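Local coordinates for ThermoDBP-single stranded DNA binding protein (Thermoproteus tenax, PDB 3TEK), which binds single-stranded DNA as a non-canonical protein that appears to replace the usual single-stranded DNA-binding protein in the Thermoproteales, at residues L17-G21 and E22-V26; G69-G72 and E73-F76; T88-E91 and L92-G95. All blocks are in the same frame, centred on the assembly; numbering follows the deposited sequence.

How the contacts relate
The three contacts are all local and follow one another along the chain, each closing before the next opens. Contact 1 is the tight hairpin between strands 13-20 and 23-31, at one edge of the four-stranded antiparallel sheet. Contact 2 covers the lead-in to helix 71-79 and its beginning, and contact 3 lies within helix 83-108, the next helix of the chain. Centre to centre, contacts 1 and 2 are about 16 Å apart, while contact 3 lies about 22 Å from the first and about 23 Å from the second. None touches another. Helix 52-68 ties them together, since side chains from all three rest on it, so the contacts sample both layers of the DNA-binding domain, sheet and helices.

Contact 1 of 3, residues L17-G21 and E22-V26; sequences LITKG and EKKLV
Four backbone hydrogen bonds tie Ile-18 to Leu-25 and Lys-20 to Lys-23, two for each pair. In the outer pair, Leu-25 N reaches Ile-18 O at 2.8 Å in a nearly straight bond, 170° at the hydrogen, and Ile-18 N returns one to Leu-25 O. Next to the turn, Lys-20 N binds Lys-23 O, and Lys-23 N binds Lys-20 O at 2.9 Å. On the face that carries Leu-17, Thr-19, Lys-24 and Val-26, one side-chain bond is added: Lys-24 NZ gives a hydrogen bond to Thr-19 OG1 at 3.1 Å. The two side chains lie side by side and point the same way. Lys-24 bends at CG (chi2 -82°) and again near its end, which brings the amino group back over the threonine hydroxyl instead of straight out from the sheet.

Further along that face, Leu-17 CD2 meets Val-26 CG2 at 3.8 Å, and helix 52-68 covers both through Phe-68. The face of Ile-18, Lys-20, Lys-23 and Leu-25 has its own packing: Ile-18 CG1 touches Leu-25 CB, while Leu-25 CD1 leans against Lys-20 CB at 3.8 Å. Both lysine chains then lead away from the partner strand. Gly-21 takes positive phi (62°) at the first corner of the turn, with Glu-22 at the second. This is a beta hairpin with a two-residue loop, closed by a type II' turn, with glycine at its first corner.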
ATOM      1  N   LEU A  17      -0.508   2.186 -16.779  1.00 46.83           N
ATOM      2  CA  LEU A  17      -1.799   2.794 -17.025  1.00 47.49           C
ATOM      3  C   LEU A  17      -2.797   1.749 -17.506  1.00 46.45           C
ATOM      4  O   LEU A  17      -2.446   0.766 -18.132  1.00 48.31           O
ATOM      5  CB  LEU A  17      -1.679   3.949 -18.024  1.00 48.14           C
ATOM      6  CG  LEU A  17      -0.975   5.186 -17.436  1.00 50.75           C
ATOM      7  CD1 LEU A  17      -0.843   6.303 -18.463  1.00 51.48           C
ATOM      8  CD2 LEU A  17      -1.685   5.726 -16.196  1.00 48.66           C
ATOM      9  N   ILE A  18      -4.055   1.985 -17.200  1.00 45.90           N
ATOM     10  CA  ILE A  18      -5.109   1.259 -17.838  1.00 46.91           C
ATOM     11  C   ILE A  18      -6.182   2.232 -18.269  1.00 46.16           C
ATOM     12  O   ILE A  18      -6.381   3.275 -17.654  1.00 47.69           O
ATOM     13  CB  ILE A  18      -5.675   0.172 -16.920  1.00 50.71           C
ATOM     14  CG1 ILE A  18      -6.308   0.739 -15.695  1.00 49.31           C
ATOM     15  CG2 ILE A  18      -4.539  -0.795 -16.408  1.00 51.20           C
ATOM     16  CD1 ILE A  18      -6.352  -0.383 -14.545  1.00 52.59           C
ATOM     17  N   THR A  19      -6.871   1.903 -19.341  1.00 47.63           N
ATOM     18  CA  THR A  19      -7.824   2.817 -19.955  1.00 50.91           C
ATOM     19  C   THR A  19      -9.239   2.284 -19.796  1.00 50.64           C
ATOM     20  O   THR A  19      -9.477   1.091 -19.999  1.00 51.35           O
ATOM     21  CB  THR A  19      -7.547   3.005 -21.426  1.00 53.42           C
ATOM     22  OG1 THR A  19      -6.298   3.669 -21.582  1.00 58.34           O
ATOM     23  CG2 THR A  19      -8.655   3.848 -22.074  1.00 55.27           C
ATOM     24  N   LYS A  20     -10.129   3.184 -19.382  1.00 49.73           N
ATOM     25  CA  LYS A  20     -11.536   2.919 -19.186  1.00 50.60           C
ATOM     26  C   LYS A  20     -12.244   4.086 -19.850  1.00 50.83           C
ATOM     27  O   LYS A  20     -12.336   5.174 -19.286  1.00 49.68           O
ATOM     28  CB  LYS A  20     -11.860   2.856 -17.693  1.00 51.46           C
ATOM     29  CG  LYS A  20     -13.319   2.673 -17.326  1.00 54.75           C
ATOM     30  CD  LYS A  20     -13.458   2.509 -15.810  1.00 59.08           C
ATOM     31  CE  LYS A  20     -14.744   3.047 -15.251  1.00 62.40           C
ATOM     32  NZ  LYS A  20     -15.847   3.014 -16.233  1.00 64.02           N
ATOM     33  N   GLY A  21     -12.720   3.861 -21.069  1.00 54.08           N
ATOM     34  CA  GLY A  21     -13.326   4.933 -21.865  1.00 55.83           C
ATOM     35  C   GLY A  21     -12.254   5.965 -22.099  1.00 56.62           C
ATOM     36  O   GLY A  21     -11.185   5.629 -22.589  1.00 57.84           O
ATOM     37  N   GLU A  22     -12.494   7.201 -21.679  1.00 58.24           N
ATOM     38  CA  GLU A  22     -11.483   8.252 -21.829  1.00 63.64           C
ATOM     39  C   GLU A  22     -10.611   8.432 -20.594  1.00 61.80           C
ATOM     40  O   GLU A  22      -9.719   9.266 -20.585  1.00 62.90           O
ATOM     41  CB  GLU A  22     -12.149   9.575 -22.205  1.00 68.81           C
ATOM     42  CG  GLU A  22     -12.821   9.504 -23.563  1.00 71.96           C
ATOM     43  CD  GLU A  22     -13.126  10.860 -24.173  1.00 76.81           C
ATOM     44  OE1 GLU A  22     -12.892  11.900 -23.520  1.00 79.85           O
ATOM     45  OE2 GLU A  22     -13.600  10.875 -25.325  1.00 76.91           O
ATOM     46  N   LYS A  23     -10.863   7.636 -19.563  1.00 59.66           N
ATOM     47  CA  LYS A  23     -10.188   7.818 -18.299  1.00 58.50           C
ATOM     48  C   LYS A  23      -8.964   6.905 -18.232  1.00 52.10           C
ATOM     49  O   LYS A  23      -9.000   5.763 -18.669  1.00 48.54           O
ATOM     50  CB  LYS A  23     -11.137   7.547 -17.124  1.00 64.32           C
ATOM     51  CG  LYS A  23     -12.545   8.222 -17.217  1.00 70.66           C
ATOM     52  CD  LYS A  23     -12.582   9.703 -16.706  1.00 74.00           C
ATOM     53  CE  LYS A  23     -14.027  10.274 -16.569  1.00 73.76           C
ATOM     54  NZ  LYS A  23     -14.773  10.239 -17.855  1.00 71.78           N
ATOM     55  N   LYS A  24      -7.866   7.428 -17.720  1.00 49.60           N
ATOM     56  CA  LYS A  24      -6.703   6.625 -17.465  1.00 49.48           C
ATOM     57  C   LYS A  24      -6.635   6.374 -15.960  1.00 47.81           C
ATOM     58  O   LYS A  24      -6.748   7.300 -15.177  1.00 48.60           O
ATOM     59  CB  LYS A  24      -5.457   7.361 -17.910  1.00 52.23           C
ATOM     60  CG  LYS A  24      -5.403   7.619 -19.379  1.00 56.41           C
ATOM     61  CD  LYS A  24      -4.899   6.401 -20.128  1.00 60.22           C
ATOM     62  CE  LYS A  24      -4.475   6.762 -21.575  1.00 62.77           C
ATOM     63  NZ  LYS A  24      -5.601   6.560 -22.514  1.00 65.33           N
ATOM     64  N   LEU A  25      -6.461   5.126 -15.561  1.00 45.00           N
ATOM     65  CA  LEU A  25      -6.233   4.792 -14.158  1.00 43.99           C
ATOM     66  C   LEU A  25      -4.824   4.233 -14.007  1.00 42.34           C
ATOM     67  O   LEU A  25      -4.204   3.826 -14.989  1.00 42.58           O
ATOM     68  CB  LEU A  25      -7.283   3.808 -13.646  1.00 44.48           C
ATOM     69  CG  LEU A  25      -8.710   4.371 -13.785  1.00 46.49           C
ATOM     70  CD1 LEU A  25      -9.409   3.669 -14.883  1.00 47.46           C
ATOM     71  CD2 LEU A  25      -9.503   4.181 -12.501  1.00 48.76           C
ATOM     72  N   VAL A  26      -4.349   4.199 -12.770  1.00 40.60           N
ATOM     73  CA  VAL A  26      -3.015   3.716 -12.477  1.00 39.57           C
ATOM     74  C   VAL A  26      -3.118   2.431 -11.684  1.00 39.01           C
ATOM     75  O   VAL A  26      -3.620   2.424 -10.553  1.00 40.18           O
ATOM     76  CB  VAL A  26      -2.181   4.758 -11.712  1.00 40.03           C
ATOM     77  CG1 VAL A  26      -0.722   4.273 -11.570  1.00 39.21           C
ATOM     78  CG2 VAL A  26      -2.217   6.140 -12.436  1.00 41.35           C
TER

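Contact 2 of 3, residues G69-G72 and E73-F76; sequences GPDG and ENIF
Asp-71 and Asn-74 meet near the start of helix 71-79, a local contact in a short helix that comes directly after helix 52-68. Asn-74 ND2 gives a hydrogen bond to Asp-71 OD2, short at 2.6 Å and 160° at the hydrogen. The two side chains cross at about a right angle, with carboxylate and amide planes 62° apart. The oxygen lies close to the plane of the amide, but the nitrogen comes to it from above the plane of the carboxylate. Asp-71 turns its CG away from its own N (chi1 -159°), and this swings the carboxylate along the helix surface to the asparagine three residues on.

The backbone adds its own bonds. An i to i+3 bond runs from Glu-73 N to Pro-70 O at 2.9 Å. Regular i to i+4 bonds then take over: Ile-75 N to Asp-71 O at 3.1 Å, and Phe-76 N to Gly-72 O at 3.0 Å. Ile-75 also lays CG1 against Asp-71 O, 3.4 Å away. Gly-72 is buried, and its N-H goes to Gly-69 O at 2.7 Å.

Gly-69, with positive phi, turns the chain out of helix 52-68, and Pro-70 leads it into the new helix. The short helix folds back on the one before it: Ile-75 packs on Leu-64 and Phe-68, Phe-76 on Ala-61 and Leu-64, and Glu-73 OE1 forms a salt bridge with Arg-65 NE.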
ATOM      1  N   GLY A  69       4.576  11.824 -16.058  1.00 51.70           N
ATOM      2  CA  GLY A  69       5.703  12.764 -16.018  1.00 54.42           C
ATOM      3  C   GLY A  69       5.597  13.806 -14.912  1.00 54.29           C
ATOM      4  O   GLY A  69       4.915  13.581 -13.924  1.00 54.41           O
ATOM      5  N   PRO A  70       6.243  14.976 -15.085  1.00 58.99           N
ATOM      6  CA  PRO A  70       6.289  15.938 -13.978  1.00 60.55           C
ATOM      7  C   PRO A  70       4.918  16.462 -13.557  1.00 58.90           C
ATOM      8  O   PRO A  70       4.729  16.731 -12.376  1.00 55.75           O
ATOM      9  CB  PRO A  70       7.179  17.076 -14.518  1.00 65.68           C
ATOM     10  CG  PRO A  70       7.086  16.973 -15.979  1.00 66.60           C
ATOM     11  CD  PRO A  70       6.928  15.496 -16.282  1.00 63.80           C
ATOM     12  N   ASP A  71       3.963  16.588 -14.490  1.00 58.41           N
ATOM     13  CA  ASP A  71       2.580  16.947 -14.096  1.00 57.36           C
ATOM     14  C   ASP A  71       1.966  15.897 -13.142  1.00 52.87           C
ATOM     15  O   ASP A  71       0.983  16.168 -12.481  1.00 50.96           O
ATOM     16  CB  ASP A  71       1.640  17.184 -15.299  1.00 62.80           C
ATOM     17  CG  ASP A  71       0.391  18.046 -14.925  1.00 67.25           C
ATOM     18  OD1 ASP A  71      -0.762  17.574 -15.062  1.00 64.30           O
ATOM     19  OD2 ASP A  71       0.559  19.197 -14.462  1.00 69.19           O
ATOM     20  N   GLY A  72       2.551  14.710 -13.089  1.00 50.39           N
ATOM     21  CA  GLY A  72       2.214  13.722 -12.081  1.00 50.60           C
ATOM     22  C   GLY A  72       2.266  14.294 -10.681  1.00 50.24           C
ATOM     23  O   GLY A  72       1.400  14.000  -9.860  1.00 49.31           O
ATOM     24  N   GLU A  73       3.257  15.152 -10.410  1.00 51.03           N
ATOM     25  CA  GLU A  73       3.336  15.812  -9.114  1.00 52.87           C
ATOM     26  C   GLU A  73       2.152  16.778  -8.847  1.00 50.99           C
ATOM     27  O   GLU A  73       1.694  16.891  -7.724  1.00 48.79           O
ATOM     28  CB  GLU A  73       4.699  16.510  -8.949  1.00 58.92           C
ATOM     29  CG  GLU A  73       5.045  16.909  -7.492  1.00 65.10           C
ATOM     30  CD  GLU A  73       5.120  15.723  -6.498  1.00 68.84           C
ATOM     31  OE1 GLU A  73       5.247  14.550  -6.924  1.00 69.61           O
ATOM     32  OE2 GLU A  73       5.053  15.975  -5.271  1.00 76.92           O
ATOM     33  N   ASN A  74       1.653  17.454  -9.880  1.00 50.63           N
ATOM     34  CA  ASN A  74       0.451  18.295  -9.742  1.00 50.57           C
ATOM     35  C   ASN A  74      -0.793  17.473  -9.416  1.00 46.04           C
ATOM     36  O   ASN A  74      -1.630  17.901  -8.642  1.00 44.90           O
ATOM     37  CB  ASN A  74       0.215  19.101 -11.013  1.00 52.69           C
ATOM     38  CG  ASN A  74       1.288  20.136 -11.227  1.00 56.90           C
ATOM     39  OD1 ASN A  74       1.675  20.825 -10.301  1.00 60.41           O
ATOM     40  ND2 ASN A  74       1.764  20.254 -12.438  1.00 61.95           N
ATOM     41  N   ILE A  75      -0.899  16.302 -10.041  1.00 44.31           N
ATOM     42  CA  ILE A  75      -2.032  15.412  -9.828  1.00 42.14           C
ATOM     43  C   ILE A  75      -1.963  15.004  -8.377  1.00 42.49           C
ATOM     44  O   ILE A  75      -2.942  15.113  -7.652  1.00 42.85           O
ATOM     45  CB  ILE A  75      -1.988  14.153 -10.720  1.00 42.24           C
ATOM     46  CG1 ILE A  75      -1.939  14.521 -12.218  1.00 42.91           C
ATOM     47  CG2 ILE A  75      -3.217  13.283 -10.465  1.00 41.11           C
ATOM     48  CD1 ILE A  75      -1.822  13.313 -13.191  1.00 42.63           C
ATOM     49  N   PHE A  76      -0.789  14.565  -7.954  1.00 41.89           N
ATOM     50  CA  PHE A  76      -0.606  14.110  -6.580  1.00 43.92           C
ATOM     51  C   PHE A  76      -0.938  15.179  -5.540  1.00 45.33           C
ATOM     52  O   PHE A  76      -1.624  14.900  -4.543  1.00 44.42           O
ATOM     53  CB  PHE A  76       0.808  13.603  -6.335  1.00 44.65           C
ATOM     54  CG  PHE A  76       1.003  13.065  -4.950  1.00 43.44           C
ATOM     55  CD1 PHE A  76       0.329  11.923  -4.537  1.00 42.80           C
ATOM     56  CD2 PHE A  76       1.843  13.707  -4.056  1.00 45.94           C
ATOM     57  CE1 PHE A  76       0.475  11.440  -3.259  1.00 44.74           C
ATOM     58  CE2 PHE A  76       2.019  13.227  -2.779  1.00 45.93           C
ATOM     59  CZ  PHE A  76       1.331  12.086  -2.371  1.00 45.66           C
TER

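Contact 3 of 3, residues T88-E91 and L92-G95; sequences TSRE and LFDG
The side chains of Arg-90 and Phe-93 lie side by side and point the same way, one turn apart on helix 83-108, with guanidinium and ring planes 78° apart. Arg-90 NH1 approaches the ring obliquely, nearest to CE2 at 3.9 Å. Around the ring, Phe-52 of helix 52-68 meets it edge to face, and Phe-53 of the same helix comes against it with the planes at about 35°. The Arg-90 side chain also touches Phe-53. Its bend at chi2 (-81°) brings the guanidinium beside the Phe-93 ring.

NH1 has a polar partner too. It gives a hydrogen bond to a water at 2.9 Å, and that water gives one to Asp-94 OD1 at 2.8 Å. With NH1 and OD1 5.1 Å apart, the opposite charges are linked through the water and not by direct contact. The attraction between them would probably help to hold the arginine along this exposed side.

Underneath runs a regular chain of i to i+4 bonds: Leu-92 N to Thr-88 O, Phe-93 N to Ser-89 O, Asp-94 N to Arg-90 O and Gly-95 N to Glu-91 O, the last at 2.9 Å. On the buried side, Leu-92 packs on Phe-52, Leu-56 and Trp-133, while Ser-89 OG turns back to Arg-86 O and Thr-88 OG1 binds Lys-84 O and Leu-131 N. The pattern is that of an amphipathic alpha-helix, with Leu-92 and Ser-89 packed against helix 52-68 and strand 131-142, Phe-93 against helix 52-68, and the charged Arg-90, Glu-91 and Asp-94 exposed.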
ATOM      1  N   THR A  88     -10.122   6.674   1.291  1.00 39.97           N
ATOM      2  CA  THR A  88      -9.838   5.375   0.684  1.00 39.78           C
ATOM      3  C   THR A  88      -8.449   4.846   1.070  1.00 41.31           C
ATOM      4  O   THR A  88      -8.271   3.649   1.169  1.00 41.16           O
ATOM      5  CB  THR A  88     -10.078   5.343  -0.854  1.00 39.29           C
ATOM      6  OG1 THR A  88      -9.193   6.252  -1.552  1.00 38.32           O
ATOM      7  CG2 THR A  88     -11.561   5.621  -1.185  1.00 38.55           C
ATOM      8  N   SER A  89      -7.487   5.742   1.349  1.00 42.49           N
ATOM      9  CA  SER A  89      -6.227   5.302   1.931  1.00 44.51           C
ATOM     10  C   SER A  89      -6.436   4.739   3.350  1.00 44.10           C
ATOM     11  O   SER A  89      -5.847   3.712   3.718  1.00 44.62           O
ATOM     12  CB  SER A  89      -5.177   6.428   1.871  1.00 46.70           C
ATOM     13  OG  SER A  89      -5.506   7.416   2.819  1.00 53.96           O
ATOM     14  N   ARG A  90      -7.326   5.347   4.126  1.00 42.87           N
ATOM     15  CA  ARG A  90      -7.679   4.783   5.431  1.00 45.22           C
ATOM     16  C   ARG A  90      -8.383   3.442   5.327  1.00 44.95           C
ATOM     17  O   ARG A  90      -8.194   2.603   6.186  1.00 45.48           O
ATOM     18  CB  ARG A  90      -8.555   5.735   6.247  1.00 46.74           C
ATOM     19  CG  ARG A  90      -7.763   6.845   6.883  1.00 48.45           C
ATOM     20  CD  ARG A  90      -7.096   6.243   8.208  1.00 49.77           C
ATOM     21  NE  ARG A  90      -6.131   7.124   8.869  1.00 50.38           N
ATOM     22  CZ  ARG A  90      -5.450   6.811   9.976  1.00 53.27           C
ATOM     23  NH1 ARG A  90      -5.607   5.633  10.586  1.00 51.83           N
ATOM     24  NH2 ARG A  90      -4.600   7.688  10.487  1.00 54.66           N
ATOM     25  N   GLU A  91      -9.210   3.271   4.290  1.00 47.37           N
ATOM     26  CA  GLU A  91      -9.959   2.024   4.099  1.00 47.96           C
ATOM     27  C   GLU A  91      -9.007   0.909   3.713  1.00 46.74           C
ATOM     28  O   GLU A  91      -9.168  -0.220   4.142  1.00 45.79           O
ATOM     29  CB  GLU A  91     -11.061   2.201   3.034  1.00 49.78           C
ATOM     30  CG  GLU A  91     -12.282   2.980   3.547  1.00 50.95           C
ATOM     31  CD  GLU A  91     -13.282   3.318   2.462  1.00 54.01           C
ATOM     32  OE1 GLU A  91     -13.184   2.722   1.386  1.00 55.69           O
ATOM     33  OE2 GLU A  91     -14.185   4.174   2.676  1.00 57.61           O
ATOM     34  N   LEU A  92      -8.001   1.245   2.902  1.00 46.05           N
ATOM     35  CA  LEU A  92      -6.908   0.322   2.590  1.00 46.08           C
ATOM     36  C   LEU A  92      -6.106  -0.104   3.828  1.00 44.49           C
ATOM     37  O   LEU A  92      -5.773  -1.288   3.992  1.00 42.53           O
ATOM     38  CB  LEU A  92      -5.960   0.964   1.572  1.00 47.14           C
ATOM     39  CG  LEU A  92      -4.750   0.144   1.169  1.00 48.89           C
ATOM     40  CD1 LEU A  92      -5.153  -1.249   0.661  1.00 49.58           C
ATOM     41  CD2 LEU A  92      -3.933   0.963   0.111  1.00 48.26           C
ATOM     42  N   PHE A  93      -5.775   0.869   4.668  1.00 43.23           N
ATOM     43  CA  PHE A  93      -4.993   0.617   5.869  1.00 43.19           C
ATOM     44  C   PHE A  93      -5.755  -0.333   6.802  1.00 44.97           C
ATOM     45  O   PHE A  93      -5.206  -1.324   7.287  1.00 42.53           O
ATOM     46  CB  PHE A  93      -4.691   1.943   6.562  1.00 43.74           C
ATOM     47  CG  PHE A  93      -4.070   1.806   7.941  1.00 46.01           C
ATOM     48  CD1 PHE A  93      -2.718   1.532   8.092  1.00 47.27           C
ATOM     49  CD2 PHE A  93      -4.839   2.018   9.088  1.00 47.64           C
ATOM     50  CE1 PHE A  93      -2.128   1.450   9.387  1.00 48.31           C
ATOM     51  CE2 PHE A  93      -4.265   1.947  10.363  1.00 48.73           C
ATOM     52  CZ  PHE A  93      -2.912   1.659  10.501  1.00 49.38           C
ATOM     53  N   ASP A  94      -7.028  -0.025   7.023  1.00 46.72           N
ATOM     54  CA  ASP A  94      -7.887  -0.844   7.883  1.00 50.98           C
ATOM     55  C   ASP A  94      -8.111  -2.236   7.322  1.00 50.64           C
ATOM     56  O   ASP A  94      -8.063  -3.196   8.058  1.00 50.41           O
ATOM     57  CB  ASP A  94      -9.253  -0.188   8.095  1.00 54.01           C
ATOM     58  CG  ASP A  94      -9.199   0.940   9.093  1.00 59.78           C
ATOM     59  OD1 ASP A  94      -8.073   1.328   9.505  1.00 59.92           O
ATOM     60  OD2 ASP A  94     -10.288   1.445   9.484  1.00 64.68           O
ATOM     61  N   GLY A  95      -8.372  -2.321   6.020  1.00 48.57           N
ATOM     62  CA  GLY A  95      -8.592  -3.590   5.374  1.00 47.18           C
ATOM     63  C   GLY A  95      -7.351  -4.470   5.388  1.00 48.04           C
ATOM     64  O   GLY A  95      -7.457  -5.674   5.624  1.00 46.29           O
TER
HETATM   65  O   HOH W   1      -7.822   3.734  10.813  1.00 61.79           O